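Long-range contacts in ABC transporter, periplasmic substrate-binding protein (Thermotoga maritima, PDB 2HPG), which probably captures a small solute in the periplasm and delivers it to a tripartite ATP-independent (TRAP) transporter: residues Leu11-Leu17 with Arg43-Ser49; Tyr23-Phe27 with Tyr136-Gly140; Glu55-Ile59 with Trp70-Arg76. All blocks are in the same frame, centred on the assembly; numbering follows the deposited sequence.

Interaction 1: residues Leu11-Leu17 with Arg43-Ser49; sequences LRFGHVL and RIEVFPS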
loop_
_atom_site.group_PDB
_atom_site.type_symbol
_atom_site.label_atom_id
_atom_site.label_comp_id
_atom_site.label_asym_id
_atom_site.label_seq_id
_atom_site.Cartn_x
_atom_site.Cartn_y
_atom_site.Cartn_z
ATOM N N LEU A 11 -21.637 -6.563 4.383
ATOM C CA LEU A 11 -20.250 -6.234 4.736
ATOM C C LEU A 11 -20.065 -4.735 4.519
ATOM O O LEU A 11 -20.379 -4.232 3.446
ATOM C CB LEU A 11 -19.257 -7.003 3.845
ATOM C CG LEU A 11 -17.763 -6.715 4.094
ATOM C CD1 LEU A 11 -17.336 -7.112 5.503
ATOM C CD2 LEU A 11 -16.882 -7.427 3.038
ATOM N N ARG A 12 -19.548 -4.034 5.528
ATOM C CA ARG A 12 -19.172 -2.625 5.388
ATOM C C ARG A 12 -17.652 -2.502 5.305
ATOM O O ARG A 12 -16.945 -2.814 6.254
ATOM C CB ARG A 12 -19.741 -1.824 6.550
ATOM C CG ARG A 12 -21.229 -2.051 6.646
ATOM C CD ARG A 12 -21.973 -1.085 7.552
ATOM N NE ARG A 12 -23.406 -1.351 7.425
ATOM C CZ ARG A 12 -24.041 -2.388 7.962
ATOM N NH1 ARG A 12 -23.409 -3.288 8.719
ATOM N NH2 ARG A 12 -25.330 -2.531 7.742
ATOM N N PHE A 13 -17.164 -2.052 4.156
ATOM C CA PHE A 13 -15.745 -2.085 3.861
ATOM C C PHE A 13 -15.199 -0.684 3.748
ATOM O O PHE A 13 -15.619 0.050 2.868
ATOM C CB PHE A 13 -15.511 -2.829 2.558
ATOM C CG PHE A 13 -14.107 -3.336 2.412
ATOM C CD1 PHE A 13 -13.768 -4.594 2.867
ATOM C CD2 PHE A 13 -13.131 -2.550 1.837
ATOM C CE1 PHE A 13 -12.475 -5.067 2.753
ATOM C CE2 PHE A 13 -11.839 -3.016 1.727
ATOM C CZ PHE A 13 -11.514 -4.280 2.183
ATOM N N GLY A 14 -14.245 -0.325 4.610
ATOM C CA GLY A 14 -13.794 1.055 4.695
ATOM C C GLY A 14 -12.350 1.358 4.339
ATOM O O GLY A 14 -11.548 0.474 4.037
ATOM N N HIS A 15 -12.024 2.642 4.406
ATOM C CA HIS A 15 -10.687 3.123 4.112
ATOM C C HIS A 15 -10.268 2.916 2.661
ATOM O O HIS A 15 -9.096 2.716 2.379
ATOM C CB HIS A 15 -9.649 2.490 5.067
ATOM C CG HIS A 15 -9.657 3.086 6.440
ATOM N ND1 HIS A 15 -8.699 2.788 7.389
ATOM C CD2 HIS A 15 -10.508 3.963 7.026
ATOM C CE1 HIS A 15 -8.970 3.449 8.503
ATOM N NE2 HIS A 15 -10.063 4.167 8.310
ATOM N N VAL A 16 -11.209 3.016 1.726
ATOM C CA VAL A 16 -10.872 2.799 0.327
ATOM C C VAL A 16 -10.389 4.082 -0.378
ATOM O O VAL A 16 -10.495 4.194 -1.603
ATOM C CB VAL A 16 -12.035 2.158 -0.451
ATOM C CG1 VAL A 16 -12.551 0.944 0.290
ATOM C CG2 VAL A 16 -13.157 3.170 -0.727
ATOM N N LEU A 17 -9.815 5.006 0.393
ATOM C CA LEU A 17 -9.194 6.220 -0.127
ATOM C C LEU A 17 -10.256 7.216 -0.614
ATOM O O LEU A 17 -11.382 7.181 -0.101
ATOM C CB LEU A 17 -8.087 5.901 -1.157
ATOM C CG LEU A 17 -7.066 4.845 -0.700
ATOM C CD1 LEU A 17 -5.913 4.735 -1.665
ATOM C CD2 LEU A 17 -6.545 5.139 0.703
ATOM N N ARG A 43 -24.407 -8.304 0.423
ATOM C CA ARG A 43 -24.339 -6.905 0.044
ATOM C C ARG A 43 -23.046 -6.343 0.631
ATOM O O ARG A 43 -22.772 -6.548 1.816
ATOM C CB ARG A 43 -25.544 -6.162 0.606
ATOM C CG ARG A 43 -25.504 -4.682 0.348
ATOM C CD ARG A 43 -26.627 -3.942 1.051
ATOM N NE ARG A 43 -26.168 -2.627 1.498
ATOM C CZ ARG A 43 -26.944 -1.572 1.740
ATOM N NH1 ARG A 43 -28.262 -1.626 1.562
ATOM N NH2 ARG A 43 -26.390 -0.442 2.153
ATOM N N ILE A 44 -22.250 -5.660 -0.193
ATOM C CA ILE A 44 -21.029 -5.007 0.287
ATOM C C ILE A 44 -21.146 -3.511 0.133
ATOM O O ILE A 44 -21.310 -3.015 -0.969
ATOM C CB ILE A 44 -19.776 -5.471 -0.460
ATOM C CG1 ILE A 44 -19.645 -6.996 -0.357
ATOM C CG2 ILE A 44 -18.495 -4.833 0.183
ATOM C CD1 ILE A 44 -18.570 -7.573 -1.228
ATOM N N GLU A 45 -21.056 -2.798 1.244
ATOM C CA GLU A 45 -21.123 -1.353 1.235
ATOM C C GLU A 45 -19.716 -0.807 1.362
ATOM O O GLU A 45 -18.976 -1.225 2.243
ATOM C CB GLU A 45 -21.975 -0.888 2.410
ATOM C CG GLU A 45 -22.296 0.562 2.360
ATOM C CD GLU A 45 -23.333 0.969 3.394
ATOM O OE1 GLU A 45 -23.607 0.158 4.337
ATOM O OE2 GLU A 45 -23.865 2.104 3.232
ATOM N N VAL A 46 -19.362 0.142 0.499
ATOM C CA VAL A 46 -17.993 0.609 0.369
ATOM C C VAL A 46 -17.876 2.060 0.858
ATOM O O VAL A 46 -18.585 2.929 0.368
ATOM C CB VAL A 46 -17.525 0.465 -1.116
ATOM C CG1 VAL A 46 -16.147 1.045 -1.303
ATOM C CG2 VAL A 46 -17.541 -1.012 -1.521
ATOM N N PHE A 47 -16.985 2.299 1.825
ATOM C CA PHE A 47 -16.815 3.619 2.457
ATOM C C PHE A 47 -15.464 4.243 2.161
ATOM O O PHE A 47 -14.436 3.706 2.581
ATOM C CB PHE A 47 -16.944 3.506 3.973
ATOM C CG PHE A 47 -18.318 3.146 4.429
ATOM C CD1 PHE A 47 -19.197 4.120 4.859
ATOM C CD2 PHE A 47 -18.742 1.840 4.415
ATOM C CE1 PHE A 47 -20.455 3.792 5.269
ATOM C CE2 PHE A 47 -20.018 1.515 4.806
ATOM C CZ PHE A 47 -20.865 2.476 5.237
ATOM N N PRO A 48 -15.445 5.374 1.429
ATOM C CA PRO A 48 -14.201 6.103 1.242
ATOM C C PRO A 48 -13.518 6.496 2.547
ATOM O O PRO A 48 -14.165 6.597 3.577
ATOM C CB PRO A 48 -14.645 7.356 0.487
ATOM C CG PRO A 48 -15.824 6.887 -0.306
ATOM C CD PRO A 48 -16.545 5.981 0.652
ATOM N N SER A 49 -12.211 6.694 2.485
ATOM C CA SER A 49 -11.456 7.165 3.627
ATOM C C SER A 49 -11.894 8.589 3.992
ATOM O O SER A 49 -12.257 9.386 3.128
ATOM C CB SER A 49 -9.953 7.153 3.333
ATOM O OG SER A 49 -9.456 5.841 3.168
HETATM O O HOH W 1 -13.563 4.640 5.756
#

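Interaction 2: residues Tyr23-Phe27 with Tyr136-Gly140; sequences YHQAF and YWVQG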
loop_
_atom_site.group_PDB
_atom_site.type_symbol
_atom_site.label_atom_id
_atom_site.label_comp_id
_atom_site.label_asym_id
_atom_site.label_seq_id
_atom_site.Cartn_x
_atom_site.Cartn_y
_atom_site.Cartn_z
ATOM N N TYR A 23 -9.202 3.412 -6.740
ATOM C CA TYR A 23 -9.427 2.384 -5.728
ATOM C C TYR A 23 -10.897 2.246 -5.411
ATOM O O TYR A 23 -11.447 1.152 -5.436
ATOM C CB TYR A 23 -8.655 2.712 -4.436
ATOM C CG TYR A 23 -7.403 1.882 -4.214
ATOM C CD1 TYR A 23 -6.555 1.576 -5.260
ATOM C CD2 TYR A 23 -7.085 1.411 -2.959
ATOM C CE1 TYR A 23 -5.416 0.804 -5.067
ATOM C CE2 TYR A 23 -5.946 0.646 -2.747
ATOM C CZ TYR A 23 -5.112 0.351 -3.814
ATOM O OH TYR A 23 -3.968 -0.391 -3.604
ATOM N N HIS A 24 -11.535 3.377 -5.118
ATOM C CA HIS A 24 -12.956 3.399 -4.823
ATOM C C HIS A 24 -13.736 2.785 -5.966
ATOM O O HIS A 24 -14.610 1.940 -5.753
ATOM C CB HIS A 24 -13.420 4.841 -4.588
ATOM C CG HIS A 24 -14.820 4.958 -4.077
ATOM N ND1 HIS A 24 -15.581 6.077 -4.288
ATOM C CD2 HIS A 24 -15.593 4.111 -3.358
ATOM C CE1 HIS A 24 -16.771 5.915 -3.742
ATOM N NE2 HIS A 24 -16.806 4.727 -3.173
ATOM N N GLN A 25 -13.402 3.192 -7.183
ATOM C CA GLN A 25 -14.054 2.657 -8.370
ATOM C C GLN A 25 -13.966 1.138 -8.417
ATOM O O GLN A 25 -14.932 0.447 -8.775
ATOM C CB GLN A 25 -13.389 3.219 -9.620
ATOM C CG GLN A 25 -13.795 4.605 -9.958
ATOM C CD GLN A 25 -13.096 5.125 -11.195
ATOM O OE1 GLN A 25 -13.471 4.780 -12.325
ATOM N NE2 GLN A 25 -12.087 5.983 -10.998
ATOM N N ALA A 26 -12.785 0.638 -8.067
ATOM C CA ALA A 26 -12.471 -0.774 -8.162
ATOM C C ALA A 26 -13.175 -1.556 -7.063
ATOM O O ALA A 26 -13.612 -2.682 -7.288
ATOM C CB ALA A 26 -10.960 -0.989 -8.091
ATOM N N PHE A 27 -13.255 -0.980 -5.859
ATOM C CA PHE A 27 -14.006 -1.620 -4.774
ATOM C C PHE A 27 -15.495 -1.693 -5.093
ATOM O O PHE A 27 -16.131 -2.660 -4.726
ATOM C CB PHE A 27 -13.780 -0.923 -3.421
ATOM C CG PHE A 27 -12.425 -1.190 -2.810
ATOM C CD1 PHE A 27 -12.150 -2.384 -2.171
ATOM C CD2 PHE A 27 -11.431 -0.245 -2.871
ATOM C CE1 PHE A 27 -10.907 -2.617 -1.599
ATOM C CE2 PHE A 27 -10.193 -0.472 -2.301
ATOM C CZ PHE A 27 -9.933 -1.676 -1.669
ATOM N N TYR A 136 -3.422 -8.117 -3.748
ATOM C CA TYR A 136 -3.144 -7.726 -5.125
ATOM C C TYR A 136 -3.659 -6.329 -5.434
ATOM O O TYR A 136 -4.170 -6.063 -6.538
ATOM C CB TYR A 136 -3.815 -8.693 -6.093
ATOM C CG TYR A 136 -3.365 -10.142 -5.999
ATOM C CD1 TYR A 136 -2.212 -10.518 -5.335
ATOM C CD2 TYR A 136 -4.095 -11.139 -6.640
ATOM C CE1 TYR A 136 -1.833 -11.845 -5.273
ATOM C CE2 TYR A 136 -3.711 -12.458 -6.582
ATOM C CZ TYR A 136 -2.597 -12.809 -5.904
ATOM O OH TYR A 136 -2.254 -14.149 -5.865
ATOM N N TRP A 137 -3.509 -5.431 -4.463
ATOM C CA TRP A 137 -4.026 -4.071 -4.560
ATOM C C TRP A 137 -2.828 -3.180 -4.393
ATOM O O TRP A 137 -2.246 -3.116 -3.320
ATOM C CB TRP A 137 -5.082 -3.817 -3.476
ATOM C CG TRP A 137 -6.371 -4.500 -3.807
ATOM C CD1 TRP A 137 -6.633 -5.837 -3.740
ATOM C CD2 TRP A 137 -7.566 -3.880 -4.295
ATOM N NE1 TRP A 137 -7.912 -6.087 -4.176
ATOM C CE2 TRP A 137 -8.507 -4.897 -4.511
ATOM C CE3 TRP A 137 -7.925 -2.560 -4.577
ATOM C CZ2 TRP A 137 -9.803 -4.632 -4.990
ATOM C CZ3 TRP A 137 -9.205 -2.300 -5.049
ATOM C CH2 TRP A 137 -10.125 -3.330 -5.246
ATOM N N VAL A 138 -2.432 -2.531 -5.481
ATOM C CA VAL A 138 -1.176 -1.800 -5.522
ATOM C C VAL A 138 -1.440 -0.344 -5.918
ATOM O O VAL A 138 -2.141 -0.070 -6.887
ATOM C CB VAL A 138 -0.192 -2.539 -6.480
ATOM C CG1 VAL A 138 0.924 -1.665 -6.938
ATOM C CG2 VAL A 138 0.357 -3.800 -5.767
ATOM N N GLN A 139 -0.910 0.591 -5.124
ATOM C CA GLN A 139 -1.097 2.010 -5.414
ATOM C C GLN A 139 0.013 2.569 -6.291
ATOM O O GLN A 139 -0.105 3.676 -6.813
ATOM C CB GLN A 139 -1.193 2.800 -4.120
ATOM C CG GLN A 139 -2.567 2.764 -3.497
ATOM C CD GLN A 139 -2.640 3.604 -2.272
ATOM O OE1 GLN A 139 -2.366 4.798 -2.330
ATOM N NE2 GLN A 139 -2.982 2.991 -1.141
ATOM N N GLY A 140 1.095 1.811 -6.468
ATOM C CA GLY A 140 2.177 2.231 -7.335
ATOM C C GLY A 140 3.420 2.624 -6.579
ATOM O O GLY A 140 3.443 2.571 -5.350
#

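Interaction 3: residues Glu55-Ile59 with Trp70-Arg76; sequences EEDII and WNTDSAR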
loop_
_atom_site.group_PDB
_atom_site.type_symbol
_atom_site.label_atom_id
_atom_site.label_comp_id
_atom_site.label_asym_id
_atom_site.label_seq_id
_atom_site.Cartn_x
_atom_site.Cartn_y
_atom_site.Cartn_z
ATOM N N GLU A 55 -9.415 9.013 15.919
ATOM C CA GLU A 55 -9.095 7.647 16.360
ATOM C C GLU A 55 -10.046 6.627 15.740
ATOM O O GLU A 55 -11.268 6.785 15.820
ATOM C CB GLU A 55 -9.208 7.508 17.887
ATOM C CG GLU A 55 -8.098 8.168 18.695
ATOM C CD GLU A 55 -8.002 7.628 20.118
ATOM O OE1 GLU A 55 -7.929 6.386 20.292
ATOM O OE2 GLU A 55 -7.991 8.449 21.062
ATOM N N GLU A 56 -9.475 5.595 15.123
ATOM C CA GLU A 56 -10.216 4.404 14.715
ATOM C C GLU A 56 -9.387 3.179 15.090
ATOM O O GLU A 56 -8.212 3.063 14.700
ATOM C CB GLU A 56 -10.470 4.384 13.204
ATOM C CG GLU A 56 -11.186 5.596 12.647
ATOM C CD GLU A 56 -11.640 5.383 11.210
ATOM O OE1 GLU A 56 -12.441 4.443 10.964
ATOM O OE2 GLU A 56 -11.198 6.159 10.331
ATOM N N ASP A 57 -9.996 2.272 15.844
ATOM C CA ASP A 57 -9.338 1.034 16.218
ATOM C C ASP A 57 -9.835 -0.071 15.283
ATOM O O ASP A 57 -10.577 -0.971 15.682
ATOM C CB ASP A 57 -9.610 0.717 17.691
ATOM C CG ASP A 57 -8.449 -0.020 18.353
ATOM O OD1 ASP A 57 -7.770 -0.841 17.673
ATOM O OD2 ASP A 57 -8.216 0.237 19.562
ATOM N N ILE A 58 -9.401 0.017 14.024
ATOM C CA ILE A 58 -9.927 -0.837 12.949
ATOM C C ILE A 58 -9.686 -2.334 13.198
ATOM O O ILE A 58 -10.530 -3.161 12.871
ATOM C CB ILE A 58 -9.387 -0.403 11.541
ATOM C CG1 ILE A 58 -7.883 -0.684 11.384
ATOM C CG2 ILE A 58 -9.694 1.079 11.281
ATOM C CD1 ILE A 58 -7.322 -0.316 10.013
ATOM N N ILE A 59 -8.549 -2.674 13.790
ATOM C CA ILE A 59 -8.217 -4.072 14.069
ATOM C C ILE A 59 -9.086 -4.633 15.185
ATOM O O ILE A 59 -9.491 -5.785 15.133
ATOM C CB ILE A 59 -6.710 -4.242 14.441
ATOM C CG1 ILE A 59 -5.816 -3.800 13.276
ATOM C CG2 ILE A 59 -6.394 -5.693 14.852
ATOM C CD1 ILE A 59 -6.138 -4.476 11.955
ATOM N N TRP A 70 -11.323 -3.660 5.934
ATOM C CA TRP A 70 -10.498 -2.484 5.707
ATOM C C TRP A 70 -9.443 -2.725 4.641
ATOM O O TRP A 70 -8.862 -3.821 4.531
ATOM C CB TRP A 70 -9.790 -2.033 6.994
ATOM C CG TRP A 70 -10.693 -1.874 8.145
ATOM C CD1 TRP A 70 -10.908 -2.772 9.157
ATOM C CD2 TRP A 70 -11.528 -0.744 8.425
ATOM N NE1 TRP A 70 -11.838 -2.273 10.040
ATOM C CE2 TRP A 70 -12.234 -1.029 9.614
ATOM C CE3 TRP A 70 -11.760 0.470 7.778
ATOM C CZ2 TRP A 70 -13.140 -0.128 10.179
ATOM C CZ3 TRP A 70 -12.669 1.368 8.338
ATOM C CH2 TRP A 70 -13.347 1.062 9.523
ATOM N N ASN A 71 -9.209 -1.669 3.871
ATOM C CA ASN A 71 -8.054 -1.528 3.010
ATOM C C ASN A 71 -6.923 -1.046 3.893
ATOM O O ASN A 71 -6.903 0.120 4.272
ATOM C CB ASN A 71 -8.374 -0.496 1.922
ATOM C CG ASN A 71 -7.162 -0.101 1.078
ATOM O OD1 ASN A 71 -6.551 -0.942 0.435
ATOM N ND2 ASN A 71 -6.864 1.201 1.026
ATOM N N THR A 72 -6.001 -1.930 4.254
ATOM C CA THR A 72 -4.889 -1.538 5.132
ATOM C C THR A 72 -3.554 -1.911 4.458
ATOM O O THR A 72 -3.488 -1.977 3.237
ATOM C CB THR A 72 -5.068 -2.172 6.524
ATOM O OG1 THR A 72 -4.059 -1.690 7.418
ATOM C CG2 THR A 72 -5.021 -3.675 6.446
ATOM N N ASP A 73 -2.486 -2.132 5.232
ATOM C CA ASP A 73 -1.211 -2.561 4.652
ATOM C C ASP A 73 -0.382 -3.401 5.630
ATOM O O ASP A 73 -0.784 -3.580 6.781
ATOM C CB ASP A 73 -0.435 -1.352 4.161
ATOM C CG ASP A 73 -0.101 -0.383 5.265
ATOM O OD1 ASP A 73 0.119 -0.804 6.424
ATOM O OD2 ASP A 73 -0.033 0.814 4.954
ATOM N N SER A 74 0.751 -3.934 5.162
ATOM C CA SER A 74 1.586 -4.820 5.990
ATOM C C SER A 74 2.373 -4.051 7.051
ATOM O O SER A 74 2.892 -4.636 7.994
ATOM C CB SER A 74 2.518 -5.690 5.136
ATOM O OG SER A 74 3.492 -4.924 4.444
ATOM N N ALA A 75 2.453 -2.733 6.922
ATOM C CA ALA A 75 3.033 -1.920 7.964
ATOM C C ALA A 75 2.112 -1.942 9.192
ATOM O O ALA A 75 2.574 -1.823 10.325
ATOM C CB ALA A 75 3.271 -0.494 7.471
ATOM N N ARG A 76 0.810 -2.087 8.953
ATOM C CA ARG A 76 -0.169 -2.266 10.030
ATOM C C ARG A 76 -0.200 -3.727 10.498
ATOM O O ARG A 76 0.017 -4.018 11.672
ATOM C CB ARG A 76 -1.556 -1.803 9.548
ATOM C CG ARG A 76 -2.751 -2.211 10.419
ATOM C CD ARG A 76 -3.018 -1.229 11.525
ATOM N NE ARG A 76 -3.656 -0.014 11.005
ATOM C CZ ARG A 76 -4.308 0.880 11.750
ATOM N NH1 ARG A 76 -4.441 0.699 13.062
ATOM N NH2 ARG A 76 -4.851 1.956 11.175
#

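Interaction 1: residues Leu11-Leu17 with Arg43-Ser49
Strand residues Leu11-Gly14 and Arg43-Phe47 run parallel, their axes 4.7 Å apart at closest approach and 23° apart in direction, joined by a ladder in which Leu11 and Phe13 each give their N-H to one residue of the partner strand and their C=O to the residue two further on. Its shortest rung is Glu45 N to Leu11 O, 2.7 Å. Across one face, Arg12 NE approaches Glu45 OE1 at 3.4 Å in a salt bridge, with the guanidinium and carboxylate planes 57° apart. Glu45 points its CG anti to its backbone N (chi1 -170°) and stays extended, and the same OE1 meets Arg43 NH2 at 3.6 Å, so one carboxylate serves two arginines. The long, polar-tipped chains of Arg12 and Glu45 suit this more exposed face, and Phe47 packs on the methylene part of the arginine, Phe47 CE2 3.8 Å from Arg12 CB. The other face is apolar: Leu11 sits beside Ile44, and Val16, coming from the turn beyond strand 9-14, crosses Val46 with Val16 CG2 3.7 Å from Val46 CG1. Further along, Ser49 pairs with Leu17. Its short hydroxyl suits the place, OG accepting from Leu17 N at 2.9 Å, while a backbone bond runs from Ser49 N to Leu17 O at 2.8 Å. A water bridges His15 N and Pro48 O nearby. The pair forms the two strands of a beta-alpha-beta unit whose helix 22-37 packs on Val16 and Ile44, while strand 68-73 bonds to the far edge of strand 9-14.

Interaction 2: residues Tyr23-Phe27 with Tyr136-Gly140
Tyr23 OH and Gln139 NE2, one from each side of the contact, both hydrogen-bond to OD1 of Asn229, which thereby ties the helix to the strand through a shared oxygen. Beside it, Gln139 CG packs against the phenol, 3.5 Å from Tyr23 CZ. Most of the remaining contact is aromatic. Trp137 has CG anti to its carbonyl carbon (chi1 -75°), which carries the indole to the helix. There it turns the edge of its six-membered ring to the face of Tyr23 in a T-shaped pair, planes 85° apart, with CE3 over the centre of the phenol ring. The flat side of the same indole lies against Phe27 in an offset stack, centroids 4.1 Å apart and planes only 17° from parallel; the nearest atoms are Phe27 CE2 and Trp137 CZ3 at 3.4 Å. A broad indole suits this place because it can offer an edge to one ring and a face to another. Ala26 is small enough for its CB to rest 3.7 Å from Trp137 CZ3. A leucine in place of Phe27 would probably forfeit the stack and leave the indole without a flat partner on that face. Val138 O is buried at the edge of the Tyr23 ring with no polar partner. Residues Tyr23-Phe27 of helix 22-37 run nearly antiparallel to Tyr136-Gly140 of strand 130-146. Helix 243-278 closes the cluster: Met253 O receives Trp137 NE1, and Val260 touches Ala26. Strand 218-234 pairs with strand 130-146 alongside.

Interaction 3: residues Glu55-Ile59 with Trp70-Arg76
Ile58 sets its CG1 between its backbone N and carbonyl carbon (chi1 69°), which sends CD1 toward Arg76 and leaves CB and CG2 to face Trp70; Arg76 answers with a chain folded at chi2 (87°) and chi3 (75°), bringing its guanidinium back to the isoleucine. Ile58 is thus wedged between two flat groups. On one side its CB stands over the five-membered ring of Trp70, 3.5 Å from the centroid, a CH-pi contact, while Ile58 CG2 reaches across to the six-membered part, 3.8 Å from Trp70 CZ2. On the other, Ile58 CD1 lies over the outer part of the guanidinium, 3.6 Å from Arg76 NH2. A beta-branched residue suits the spot, since its branches serve both neighbours at once. Ile58 O lies 3.2 Å from Trp70 NE1. This packing fixes the start of helix 58-64 to the strand that follows it: strand 42-47, helix 58-64 and strand 68-73 make a beta-alpha-beta crossover that steps over strand 9-14, part of the alpha/beta architecture of type 2 periplasmic binding proteins. Asp73, N-cap of helix 74-77, accepts from Arg76 N through OD1 at 2.9 Å, holding the root of the arginine that covers Ile58. Ile59 runs alongside the arginine, the two chains heading opposite ways with Ile59 CG1 4.2 Å from Arg76 CD, and its side chain also touches Ile232 of strand 218-234. Glu56, before the helix, brings OE1 to 3.8 Å from Trp70 CH2, while its OE2 is hydrogen-bonded to NE2 of His15, whose imidazole also meets the Trp70 ring.

The three contacts reach one mixed sheet, with centres 12 to 16 Å apart. Interaction 1 closes the first beta-alpha-beta unit; helix 22-37 of that unit supplies one side of interaction 2, so the segments of these two alternate along the chain. Interaction 3 follows interaction 1 in series and is nested inside the long loop closed by interaction 2. Direct contacts tie them together: Phe13 and Val16 pack on Phe27, strands 9-14 and 68-73 are neighbours, and Tyr23 comes close to Asn71. Strands 9-14, 42-47 and 68-73 with their helices thus form one alpha/beta unit, which the long strand 130-146 joins through strand 218-234, as in type 2 periplasmic binding proteins.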